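Local structure of formate-dependent phosphoribosylglycinamide formyltransferase (Mycobacterium tuberculosis H37Rv, 6KHR) at residues T76-L81 and A99-A104; P145-W150 and S218-E223; Q234-P239 and G335-T340; L375-S380 and R403-E408. The protein belongs to the ATP-grasp superfamily of enzymes and is present as an assembly of two copies of the same chain. All coordinates share one frame; numbering follows the deposited sequence.

How the contacts relate
The four contacts follow one another along the chain, each closing before the next opens, and no two of them touch. Contact 1 lies at the N-terminal parallel sheet, between the starts of helices 78-88 and 102-109. Contact 2 extends the small sheet of strands 149-152 and 214-217, and its second segment leads into strand 224-235, whose far end belongs to contact 3; their centres are about 36 Å apart. Contact 4 packs helix 399-413 against a loop, about 42 Å between centres from contact 1, on the opposite side of the chain's centre. Contacts 3 and 4 both touch the second subunit, which ties these distant parts together in the dimer.

Contact 1. Residues T76-L81 and A99-A104; sequences TDAEEL and AVSVDA
The methyl CG2 of Thr76 lies over one face of the flat Ala99-Val100 peptide, 3.5 Å from Ala99 O, while Ala99 CB reaches the same methyl from the side at 4.0 Å. Thr76 turns CG2 anti to its carbonyl carbon and beside its backbone N (chi1 64° for OG1), the rotation that lays the methyl over this peptide. Further along, the contact is a meeting of two helix starts. Asp77 and Ser101 occupy the N-cap positions: Asp77 OD1 accepts weak bonds from Glu79 N and Glu80 N, whereas the cap made by Ser101 is doubtful because its OG is poorly placed. Ser101 CB packs against the first turn of the other helix, 3.9 Å from Ala78 CA, and Ala104 CB packs on Ala78, 3.8 Å from Ala78 O. Leu81 fills the inner side. With CG anti to the backbone N (chi1 180°), its CD2 branch touches Ala104 CB at 3.6 Å and Val100 CG2 at 4.1 Å. No hydrogen bond crosses between the segments, so the contact rests on van der Waals packing of methyl groups and Leu81. Leu105 continues the apolar patch of Leu81 and Val100, and Asp103 pairs with Arg126 of helix 122-129. The two helices follow strands 69-72 and 92-95 of the parallel, Rossmann-like sheet, and their N-terminal turns pack side by side beyond the ends of those strands.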
loop_
_atom_site.group_PDB
_atom_site.type_symbol
_atom_site.label_atom_id
_atom_site.label_comp_id
_atom_site.label_asym_id
_atom_site.label_seq_id
_atom_site.Cartn_x
_atom_site.Cartn_y
_atom_site.Cartn_z
ATOM N N THR A 76 -3.766 -28.453 4.572
ATOM C CA THR A 76 -3.416 -29.428 5.603
ATOM C C THR A 76 -3.528 -30.861 5.095
ATOM O O THR A 76 -3.965 -31.748 5.826
ATOM C CB THR A 76 -4.314 -29.209 6.816
ATOM O OG1 THR A 76 -5.674 -29.464 6.453
ATOM C CG2 THR A 76 -4.213 -27.769 7.312
ATOM N N ASP A 77 -3.164 -31.103 3.838
ATOM C CA ASP A 77 -3.179 -32.437 3.244
ATOM C C ASP A 77 -1.897 -32.583 2.437
ATOM O O ASP A 77 -1.744 -31.939 1.393
ATOM C CB ASP A 77 -4.409 -32.647 2.362
ATOM C CG ASP A 77 -4.610 -34.098 1.969
ATOM O OD1 ASP A 77 -3.609 -34.828 1.798
ATOM O OD2 ASP A 77 -5.778 -34.511 1.828
ATOM N N ALA A 78 -0.986 -33.433 2.917
ATOM C CA ALA A 78 0.354 -33.471 2.344
ATOM C C ALA A 78 0.332 -33.981 0.911
ATOM O O ALA A 78 1.098 -33.502 0.071
ATOM C CB ALA A 78 1.272 -34.325 3.213
ATOM N N GLU A 79 -0.534 -34.949 0.618
ATOM C CA GLU A 79 -0.682 -35.422 -0.754
ATOM C C GLU A 79 -1.320 -34.358 -1.632
ATOM O O GLU A 79 -0.785 -34.013 -2.695
ATOM C CB GLU A 79 -1.525 -36.699 -0.777
ATOM C CG GLU A 79 -0.942 -37.872 -0.005
ATOM C CD GLU A 79 -0.018 -38.733 -0.853
ATOM O OE1 GLU A 79 0.519 -38.211 -1.852
ATOM O OE2 GLU A 79 0.166 -39.929 -0.528
ATOM N N GLU A 80 -2.468 -33.827 -1.198
ATOM C CA GLU A 80 -3.229 -32.880 -2.011
ATOM C C GLU A 80 -2.450 -31.597 -2.256
ATOM O O GLU A 80 -2.491 -31.040 -3.359
ATOM C CB GLU A 80 -4.563 -32.563 -1.334
ATOM C CG GLU A 80 -5.762 -33.230 -1.987
ATOM C CD GLU A 80 -7.024 -32.377 -1.929
ATOM O OE1 GLU A 80 -6.985 -31.280 -1.322
ATOM O OE2 GLU A 80 -8.055 -32.800 -2.499
ATOM N N LEU A 81 -1.750 -31.099 -1.235
ATOM C CA LEU A 81 -0.930 -29.908 -1.425
ATOM C C LEU A 81 0.218 -30.179 -2.384
ATOM O O LEU A 81 0.505 -29.367 -3.269
ATOM C CB LEU A 81 -0.394 -29.413 -0.081
ATOM C CG LEU A 81 0.491 -28.172 -0.159
ATOM C CD1 LEU A 81 -0.321 -26.993 -0.683
ATOM C CD2 LEU A 81 1.129 -27.864 1.195
ATOM N N ALA A 99 -1.848 -23.021 8.990
ATOM C CA ALA A 99 -2.534 -24.277 8.629
ATOM C C ALA A 99 -1.906 -24.868 7.370
ATOM O O ALA A 99 -2.549 -24.834 6.336
ATOM C CB ALA A 99 -3.979 -23.971 8.376
ATOM N N VAL A 100 -0.725 -25.459 7.463
ATOM C CA VAL A 100 -0.124 -25.974 6.210
ATOM C C VAL A 100 0.574 -27.291 6.500
ATOM O O VAL A 100 0.863 -27.548 7.654
ATOM C CB VAL A 100 0.894 -24.951 5.706
ATOM C CG1 VAL A 100 2.177 -25.087 6.485
ATOM C CG2 VAL A 100 1.164 -25.090 4.226
ATOM N N SER A 101 0.837 -28.077 5.463
ATOM C CA SER A 101 1.567 -29.344 5.666
ATOM C C SER A 101 3.048 -29.032 5.622
ATOM O O SER A 101 3.543 -28.722 4.558
ATOM C CB SER A 101 1.228 -30.375 4.634
ATOM O OG SER A 101 2.315 -31.275 4.444
ATOM N N VAL A 102 3.707 -29.120 6.761
ATOM C CA VAL A 102 5.163 -28.838 6.802
ATOM C C VAL A 102 5.852 -29.996 6.102
ATOM O O VAL A 102 6.872 -29.774 5.466
ATOM C CB VAL A 102 5.624 -28.693 8.255
ATOM C CG1 VAL A 102 5.473 -27.262 8.711
ATOM C CG2 VAL A 102 4.815 -29.605 9.154
ATOM N N ASP A 103 5.289 -31.191 6.212
ATOM C CA ASP A 103 5.912 -32.298 5.492
ATOM C C ASP A 103 5.816 -32.100 3.982
ATOM O O ASP A 103 6.770 -32.396 3.253
ATOM C CB ASP A 103 5.276 -33.627 5.906
ATOM C CG ASP A 103 5.488 -33.947 7.386
ATOM O OD1 ASP A 103 6.393 -33.357 8.012
ATOM O OD2 ASP A 103 4.742 -34.792 7.924
ATOM N N ALA A 104 4.684 -31.585 3.492
ATOM C CA ALA A 104 4.576 -31.295 2.066
ATOM C C ALA A 104 5.609 -30.264 1.633
ATOM O O ALA A 104 6.147 -30.347 0.523
ATOM C CB ALA A 104 3.167 -30.821 1.720
#

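Contact 2. Residues P145-W150 and S218-E223; sequences PTAPFW and SVVEIE
An antiparallel strand pair within the ATP-grasp domain is prolonged here beyond the end of strand 214-217: Ser218 N donates to Pro148 O at 2.8 Å, with an angle of 164° at the hydrogen. Following on from the backbone bonding of Trp150 to Ala216, it continues the register one step further as a single bond, since Pro148 has no N-H to return a second. Ser218 CB lies 3.7 Å from Pro148 CB, against the proline ring, while Ser218 OG comes to the edge of the Trp150 indole, near its plane and 3.5 Å from CZ3. Trp150 carries its ring there with CG anti to the carbonyl carbon (chi1 -61°), bringing the six-membered part next to the serine. Two residues on, Val220 points back: its CG2 branch meets Ala147 CB at 3.7 Å and, more loosely, Pro148 CD at 4.4 Å. Helix 155-165 packs on the indole through Val161, His164 and Ala165, and helix 131-141 packs on Phe149. Beyond the contact, the chain runs from the small sheet into strand 224-235 of the large antiparallel sheet, with Val220 already resting on Tyr302 of strand 300-307.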
loop_
_atom_site.group_PDB
_atom_site.type_symbol
_atom_site.label_atom_id
_atom_site.label_comp_id
_atom_site.label_asym_id
_atom_site.label_seq_id
_atom_site.Cartn_x
_atom_site.Cartn_y
_atom_site.Cartn_z
ATOM N N PRO A 145 17.571 -14.671 26.241
ATOM C CA PRO A 145 16.910 -14.487 27.537
ATOM C C PRO A 145 15.396 -14.532 27.377
ATOM O O PRO A 145 14.826 -13.863 26.513
ATOM C CB PRO A 145 17.372 -13.090 27.971
ATOM C CG PRO A 145 17.506 -12.339 26.658
ATOM C CD PRO A 145 17.912 -13.376 25.610
ATOM N N THR A 146 14.789 -15.381 28.157
ATOM C CA THR A 146 13.326 -15.493 28.175
ATOM C C THR A 146 12.855 -15.440 29.616
ATOM O O THR A 146 13.658 -15.316 30.509
ATOM C CB THR A 146 12.871 -16.842 27.636
ATOM O OG1 THR A 146 13.710 -17.824 28.212
ATOM C CG2 THR A 146 13.061 -16.977 26.154
ATOM N N ALA A 147 11.551 -15.478 29.796
ATOM C CA ALA A 147 10.975 -15.573 31.142
ATOM C C ALA A 147 11.158 -17.019 31.567
ATOM O O ALA A 147 11.085 -17.882 30.729
ATOM C CB ALA A 147 9.522 -15.229 31.085
ATOM N N PRO A 148 11.466 -17.306 32.834
ATOM C CA PRO A 148 11.638 -18.674 33.278
ATOM C C PRO A 148 10.443 -19.558 32.922
ATOM O O PRO A 148 9.369 -19.205 33.216
ATOM C CB PRO A 148 11.749 -18.469 34.777
ATOM C CG PRO A 148 12.422 -17.160 34.875
ATOM C CD PRO A 148 11.709 -16.331 33.853
ATOM N N PHE A 149 10.701 -20.698 32.300
ATOM C CA PHE A 149 9.580 -21.551 31.873
ATOM C C PHE A 149 9.923 -23.018 32.053
ATOM O O PHE A 149 11.065 -23.377 32.021
ATOM C CB PHE A 149 9.281 -21.287 30.409
ATOM C CG PHE A 149 10.366 -21.774 29.501
ATOM C CD1 PHE A 149 11.418 -20.955 29.156
ATOM C CD2 PHE A 149 10.342 -23.057 28.999
ATOM C CE1 PHE A 149 12.422 -21.405 28.322
ATOM C CE2 PHE A 149 11.351 -23.509 28.167
ATOM C CZ PHE A 149 12.388 -22.681 27.832
ATOM N N TRP A 150 8.910 -23.823 32.319
ATOM C CA TRP A 150 9.095 -25.276 32.520
ATOM C C TRP A 150 8.003 -26.030 31.784
ATOM O O TRP A 150 6.895 -25.563 31.760
ATOM C CB TRP A 150 9.029 -25.623 34.004
ATOM C CG TRP A 150 10.076 -24.957 34.822
ATOM C CD1 TRP A 150 11.292 -25.452 35.151
ATOM C CD2 TRP A 150 10.022 -23.638 35.369
ATOM N NE1 TRP A 150 11.988 -24.538 35.880
ATOM C CE2 TRP A 150 11.241 -23.410 36.010
ATOM C CE3 TRP A 150 9.084 -22.615 35.335
ATOM C CZ2 TRP A 150 11.529 -22.219 36.648
ATOM C CZ3 TRP A 150 9.360 -21.437 35.970
ATOM C CH2 TRP A 150 10.566 -21.246 36.619
ATOM N N SER A 218 7.115 -18.449 34.721
ATOM C CA SER A 218 7.181 -17.427 35.752
ATOM C C SER A 218 6.824 -16.080 35.144
ATOM O O SER A 218 7.178 -15.787 33.997
ATOM C CB SER A 218 8.571 -17.373 36.378
ATOM O OG SER A 218 8.678 -18.322 37.419
ATOM N N VAL A 219 6.109 -15.268 35.915
ATOM C CA VAL A 219 5.590 -14.000 35.426
ATOM C C VAL A 219 6.545 -12.878 35.797
ATOM O O VAL A 219 6.982 -12.766 36.950
ATOM C CB VAL A 219 4.195 -13.731 35.984
ATOM C CG1 VAL A 219 3.610 -12.501 35.317
ATOM C CG2 VAL A 219 3.348 -14.914 35.727
ATOM N N VAL A 220 6.861 -12.045 34.812
ATOM C CA VAL A 220 7.831 -10.972 34.953
ATOM C C VAL A 220 7.139 -9.648 34.674
ATOM O O VAL A 220 6.162 -9.576 33.927
ATOM C CB VAL A 220 9.037 -11.154 34.007
ATOM C CG1 VAL A 220 10.274 -10.514 34.613
ATOM C CG2 VAL A 220 9.270 -12.627 33.699
ATOM N N GLU A 221 7.656 -8.594 35.283
ATOM C CA GLU A 221 7.095 -7.273 35.051
ATOM C C GLU A 221 7.452 -6.807 33.645
ATOM O O GLU A 221 8.574 -7.015 33.171
ATOM C CB GLU A 221 7.612 -6.293 36.096
ATOM C CG GLU A 221 6.865 -4.986 36.122
ATOM C CD GLU A 221 7.522 -3.974 37.040
ATOM O OE1 GLU A 221 8.760 -4.056 37.213
ATOM O OE2 GLU A 221 6.801 -3.108 37.590
ATOM N N ILE A 222 6.484 -6.198 32.967
ATOM C CA ILE A 222 6.644 -5.795 31.577
ATOM C C ILE A 222 6.140 -4.371 31.406
ATOM O O ILE A 222 5.067 -4.017 31.902
ATOM C CB ILE A 222 5.912 -6.750 30.616
ATOM C CG1 ILE A 222 6.465 -8.159 30.774
ATOM C CG2 ILE A 222 6.092 -6.310 29.165
ATOM C CD1 ILE A 222 5.620 -9.198 30.123
ATOM N N GLU A 223 6.938 -3.551 30.735
ATOM C CA GLU A 223 6.545 -2.208 30.311
ATOM C C GLU A 223 5.849 -2.311 28.954
ATOM O O GLU A 223 4.643 -2.071 28.841
ATOM C CB GLU A 223 7.791 -1.328 30.227
ATOM C CG GLU A 223 7.759 0.046 30.822
ATOM C CD GLU A 223 9.142 0.686 30.750
ATOM O OE1 GLU A 223 9.313 1.722 30.077
ATOM O OE2 GLU A 223 10.077 0.131 31.355
#

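Contact 3. Residues Q234-P239 and G335-T340; sequences QGPNGP and GLAVDT
Gln234 and Leu336 meet through their backbones, and the sound polar link at this point is the hydrogen bond between Leu336 O, in the loop after helix 325-334, and Ser233 OG, just before Gln234. No hydrogen bond joins the two segments themselves: Gln234 O lies beside the backbone of Gly335 to Ala337, and Ala337 N is at a poor angle for a bond to it. A second link to the hairpin comes further along the loop, where Thr340 OG1 is hydrogen-bonded to Phe243 O of strand 238-252. Gln234 adds its CB, 3.8 Å from Gly335 O, after which the chain bends at chi2 (77°) and its end packs on Arg287. The other half of the contact is apolar. Ala337 CB rests on the bend of the opposite segment, 3.8 Å from Pro236 CD and 4.2 Å from Gly235 CA, so that the methyl sits at the start of the turn. The second subunit closes over this region, with its Leu375 packing on Leu336 and Ala337 and its Gly376 on Pro236; the contact is thus part of the dimer interface. Gly335, with its positive phi of 76°, ends helix 325-334 in a Schellman motif and turns the chain toward strand 346-351. Segment 234-239 makes a type I beta turn from Gly235 to Gly238. The arrangement is the tip of a beta hairpin, formed by strands 224-235 and 238-252 of the large antiparallel sheet, laid against the Schellman C-terminus of helix 325-334.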
loop_
_atom_site.group_PDB
_atom_site.type_symbol
_atom_site.label_atom_id
_atom_site.label_comp_id
_atom_site.label_asym_id
_atom_site.label_seq_id
_atom_site.Cartn_x
_atom_site.Cartn_y
_atom_site.Cartn_z
ATOM N N GLN A 234 18.410 -10.216 -0.502
ATOM C CA GLN A 234 19.646 -9.958 -1.209
ATOM C C GLN A 234 19.587 -8.525 -1.725
ATOM O O GLN A 234 18.518 -8.037 -2.108
ATOM C CB GLN A 234 19.850 -10.966 -2.351
ATOM C CG GLN A 234 21.004 -11.987 -2.118
ATOM C CD GLN A 234 20.658 -13.125 -1.146
ATOM O OE1 GLN A 234 21.171 -13.185 -0.024
ATOM N NE2 GLN A 234 19.805 -14.042 -1.589
ATOM N N GLY A 235 20.716 -7.832 -1.662
ATOM C CA GLY A 235 20.836 -6.546 -2.306
ATOM C C GLY A 235 21.531 -6.716 -3.640
ATOM O O GLY A 235 21.776 -7.844 -4.086
ATOM N N PRO A 236 21.871 -5.609 -4.307
ATOM C CA PRO A 236 22.746 -5.714 -5.482
ATOM C C PRO A 236 24.164 -6.169 -5.141
ATOM O O PRO A 236 24.962 -6.366 -6.067
ATOM C CB PRO A 236 22.727 -4.287 -6.056
ATOM C CG PRO A 236 22.399 -3.421 -4.894
ATOM C CD PRO A 236 21.450 -4.223 -4.053
ATOM N N ASN A 237 24.482 -6.370 -3.847
ATOM C CA ASN A 237 25.786 -6.826 -3.369
ATOM C C ASN A 237 25.664 -8.030 -2.437
ATOM O O ASN A 237 26.547 -8.278 -1.608
ATOM C CB ASN A 237 26.529 -5.691 -2.660
ATOM C CG ASN A 237 27.987 -6.013 -2.418
ATOM O OD1 ASN A 237 28.381 -6.367 -1.300
ATOM N ND2 ASN A 237 28.800 -5.904 -3.467
ATOM N N GLY A 238 24.574 -8.784 -2.541
ATOM C CA GLY A 238 24.413 -9.990 -1.762
ATOM C C GLY A 238 23.466 -9.844 -0.585
ATOM O O GLY A 238 22.505 -9.061 -0.607
ATOM N N PRO A 239 23.745 -10.588 0.485
ATOM C CA PRO A 239 22.789 -10.674 1.594
ATOM C C PRO A 239 22.630 -9.348 2.319
ATOM O O PRO A 239 23.597 -8.610 2.536
ATOM C CB PRO A 239 23.394 -11.741 2.512
ATOM C CG PRO A 239 24.442 -12.420 1.686
ATOM C CD PRO A 239 24.950 -11.388 0.739
ATOM N N GLY A 335 14.106 -11.437 -3.689
ATOM C CA GLY A 335 15.548 -11.241 -3.576
ATOM C C GLY A 335 16.024 -9.881 -4.023
ATOM O O GLY A 335 17.104 -9.763 -4.613
ATOM N N LEU A 336 15.247 -8.847 -3.755
ATOM C CA LEU A 336 15.585 -7.491 -4.143
ATOM C C LEU A 336 15.999 -6.671 -2.919
ATOM O O LEU A 336 15.721 -7.034 -1.772
ATOM C CB LEU A 336 14.391 -6.843 -4.858
ATOM C CG LEU A 336 13.858 -7.660 -6.041
ATOM C CD1 LEU A 336 12.490 -7.153 -6.506
ATOM C CD2 LEU A 336 14.858 -7.652 -7.197
ATOM N N ALA A 337 16.656 -5.543 -3.184
ATOM C CA ALA A 337 17.127 -4.654 -2.132
ATOM C C ALA A 337 15.972 -4.039 -1.349
ATOM O O ALA A 337 14.872 -3.828 -1.871
ATOM C CB ALA A 337 17.987 -3.542 -2.728
ATOM N N VAL A 338 16.238 -3.751 -0.074
ATOM C CA VAL A 338 15.259 -3.121 0.799
ATOM C C VAL A 338 15.948 -2.079 1.665
ATOM O O VAL A 338 17.169 -2.060 1.812
ATOM C CB VAL A 338 14.515 -4.132 1.703
ATOM C CG1 VAL A 338 13.620 -5.046 0.889
ATOM C CG2 VAL A 338 15.495 -4.936 2.532
ATOM N N ASP A 339 15.133 -1.191 2.227
ATOM C CA ASP A 339 15.532 -0.301 3.301
ATOM C C ASP A 339 14.396 -0.301 4.307
ATOM O O ASP A 339 13.312 -0.816 4.031
ATOM C CB ASP A 339 15.844 1.124 2.803
ATOM C CG ASP A 339 14.606 1.860 2.237
ATOM O OD1 ASP A 339 13.625 2.082 2.982
ATOM O OD2 ASP A 339 14.628 2.247 1.043
ATOM N N THR A 340 14.641 0.301 5.471
ATOM C CA THR A 340 13.664 0.347 6.545
ATOM C C THR A 340 13.387 1.781 6.988
ATOM O O THR A 340 12.986 2.015 8.126
ATOM C CB THR A 340 14.105 -0.521 7.729
ATOM O OG1 THR A 340 15.416 -0.134 8.182
ATOM C CG2 THR A 340 14.104 -1.992 7.339
#

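Contact 4. Residues L375-S380 and R403-E408; sequences LGVPES and RERARE
Val377 to Ser380 form a type II beta turn, with Glu379 at its third position taking positive phi, and the turn lies alongside helix 399-413 with Val377 nearest Arg405. A side-chain bond spans the turn: Ser380 OG donates to Val377 O at 2.6 Å. Val377 faces the helix with both branches, CG1 against Arg405 CB at 3.6 Å and CG2 against Glu408 CB at 3.9 Å. From there Arg405 reaches out extended across the turn, crossing Pro378 at about a right angle. Its guanidinium has Pro378 O over one face, 3.3 Å above the plane and displaced from the middle of the group, while the proline ring approaches NH2, with Pro378 CB 3.9 Å from it. At the edge, Arg405 NH1 donates to Glu379 OE2 over 3.1 Å, and the pair forms a salt bridge. The bond is bent to 155°; it leaves nearly in the guanidinium plane but reaches the oxygen from above the carboxylate, the two planes standing 71° apart. Thr395 is a second partner of both charges, since its carbonyl O accepts from Arg405 NH1 and its OG1 is hydrogen-bonded to Glu379 OE1. In the assembly, Ser380 O accepts from Arg331 of the second subunit. With NH1 bonded both to Glu379 OE2 and to Thr395 O, the guanidinium is probably held in its rotation, and the opposite charges of Glu379 and Arg405 probably stabilise each other's ionised forms at this surface joint of turn and helix.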
loop_
_atom_site.group_PDB
_atom_site.type_symbol
_atom_site.label_atom_id
_atom_site.label_comp_id
_atom_site.label_asym_id
_atom_site.label_seq_id
_atom_site.Cartn_x
_atom_site.Cartn_y
_atom_site.Cartn_z
ATOM N N LEU A 375 -12.574 9.478 8.430
ATOM C CA LEU A 375 -11.552 10.141 7.591
ATOM C C LEU A 375 -11.525 11.645 7.811
ATOM O O LEU A 375 -10.778 12.296 7.175
ATOM C CB LEU A 375 -11.836 9.827 6.130
ATOM C CG LEU A 375 -11.023 8.713 5.497
ATOM C CD1 LEU A 375 -10.170 8.005 6.507
ATOM C CD2 LEU A 375 -11.936 7.751 4.813
ATOM N N GLY A 376 -12.306 12.154 8.729
ATOM C CA GLY A 376 -12.269 13.581 9.048
ATOM C C GLY A 376 -11.125 13.878 9.976
ATOM O O GLY A 376 -10.732 15.012 10.047
ATOM N N VAL A 377 -10.641 12.863 10.672
ATOM C CA VAL A 377 -9.467 12.935 11.568
ATOM C C VAL A 377 -8.227 13.168 10.726
ATOM O O VAL A 377 -7.996 12.424 9.828
ATOM C CB VAL A 377 -9.346 11.609 12.321
ATOM C CG1 VAL A 377 -8.017 11.461 13.010
ATOM C CG2 VAL A 377 -10.486 11.400 13.275
ATOM N N PRO A 378 -7.416 14.193 11.010
ATOM C CA PRO A 378 -6.206 14.455 10.249
ATOM C C PRO A 378 -5.157 13.339 10.158
ATOM O O PRO A 378 -4.944 12.653 11.078
ATOM C CB PRO A 378 -5.590 15.669 10.926
ATOM C CG PRO A 378 -6.311 15.799 12.217
ATOM C CD PRO A 378 -7.671 15.191 12.018
ATOM N N GLU A 379 -4.589 13.183 8.963
ATOM C CA GLU A 379 -3.532 12.225 8.568
ATOM C C GLU A 379 -4.013 10.802 8.777
ATOM O O GLU A 379 -3.222 9.976 9.052
ATOM C CB GLU A 379 -2.246 12.477 9.342
ATOM C CG GLU A 379 -1.358 13.567 8.806
ATOM C CD GLU A 379 -0.029 13.739 9.519
ATOM O OE1 GLU A 379 0.887 12.961 9.281
ATOM O OE2 GLU A 379 0.092 14.671 10.289
ATOM N N SER A 380 -5.274 10.549 8.552
ATOM C CA SER A 380 -5.828 9.219 8.820
ATOM C C SER A 380 -6.033 8.402 7.551
ATOM O O SER A 380 -6.084 8.938 6.489
ATOM C CB SER A 380 -7.070 9.348 9.624
ATOM O OG SER A 380 -8.079 10.035 8.937
ATOM N N ARG A 403 -1.397 8.004 18.122
ATOM C CA ARG A 403 -2.281 7.061 18.805
ATOM C C ARG A 403 -3.642 7.678 19.098
ATOM O O ARG A 403 -4.673 7.004 18.968
ATOM C CB ARG A 403 -1.634 6.551 20.090
ATOM C CG ARG A 403 -0.446 5.667 19.828
ATOM C CD ARG A 403 0.240 5.274 21.086
ATOM N NE ARG A 403 -0.629 4.442 21.911
ATOM C CZ ARG A 403 -0.291 3.975 23.108
ATOM N NH1 ARG A 403 0.896 4.255 23.626
ATOM N NH2 ARG A 403 -1.143 3.232 23.789
ATOM N N GLU A 404 -3.676 8.965 19.469
ATOM C CA GLU A 404 -4.958 9.596 19.762
ATOM C C GLU A 404 -5.826 9.699 18.505
ATOM O O GLU A 404 -7.034 9.449 18.556
ATOM C CB GLU A 404 -4.733 10.964 20.390
ATOM C CG GLU A 404 -5.950 11.506 21.136
ATOM C CD GLU A 404 -6.706 12.570 20.355
ATOM O OE1 GLU A 404 -7.580 13.239 20.956
ATOM O OE2 GLU A 404 -6.430 12.744 19.145
ATOM N N ARG A 405 -5.219 10.033 17.365
ATOM C CA ARG A 405 -5.965 10.084 16.110
ATOM C C ARG A 405 -6.489 8.713 15.716
ATOM O O ARG A 405 -7.617 8.597 15.207
ATOM C CB ARG A 405 -5.082 10.624 14.997
ATOM C CG ARG A 405 -4.576 11.973 15.228
ATOM C CD ARG A 405 -3.471 12.322 14.257
ATOM N NE ARG A 405 -3.409 13.772 14.159
ATOM C CZ ARG A 405 -2.565 14.446 13.394
ATOM N NH1 ARG A 405 -1.705 13.795 12.634
ATOM N NH2 ARG A 405 -2.602 15.771 13.379
ATOM N N ALA A 406 -5.672 7.669 15.899
ATOM C CA ALA A 406 -6.098 6.330 15.505
ATOM C C ALA A 406 -7.234 5.851 16.385
ATOM O O ALA A 406 -8.172 5.210 15.901
ATOM C CB ALA A 406 -4.928 5.350 15.541
ATOM N N ARG A 407 -7.192 6.179 17.675
ATOM C CA ARG A 407 -8.310 5.799 18.524
ATOM C C ARG A 407 -9.569 6.555 18.097
ATOM O O ARG A 407 -10.671 5.993 18.125
ATOM C CB ARG A 407 -7.927 6.029 19.981
ATOM C CG ARG A 407 -9.032 5.968 20.984
ATOM C CD ARG A 407 -8.862 7.093 21.992
ATOM N NE ARG A 407 -8.128 6.667 23.176
ATOM C CZ ARG A 407 -8.710 6.288 24.313
ATOM N NH1 ARG A 407 -10.034 6.292 24.417
ATOM N NH2 ARG A 407 -7.968 5.908 25.348
ATOM N N GLU A 408 -9.416 7.801 17.627
ATOM C CA GLU A 408 -10.558 8.538 17.104
ATOM C C GLU A 408 -11.093 7.880 15.836
ATOM O O GLU A 408 -12.284 7.571 15.748
ATOM C CB GLU A 408 -10.178 9.998 16.862
ATOM C CG GLU A 408 -10.651 10.947 17.966
ATOM C CD GLU A 408 -9.924 12.295 17.982
ATOM O OE1 GLU A 408 -8.879 12.443 17.305
ATOM O OE2 GLU A 408 -10.402 13.218 18.679
#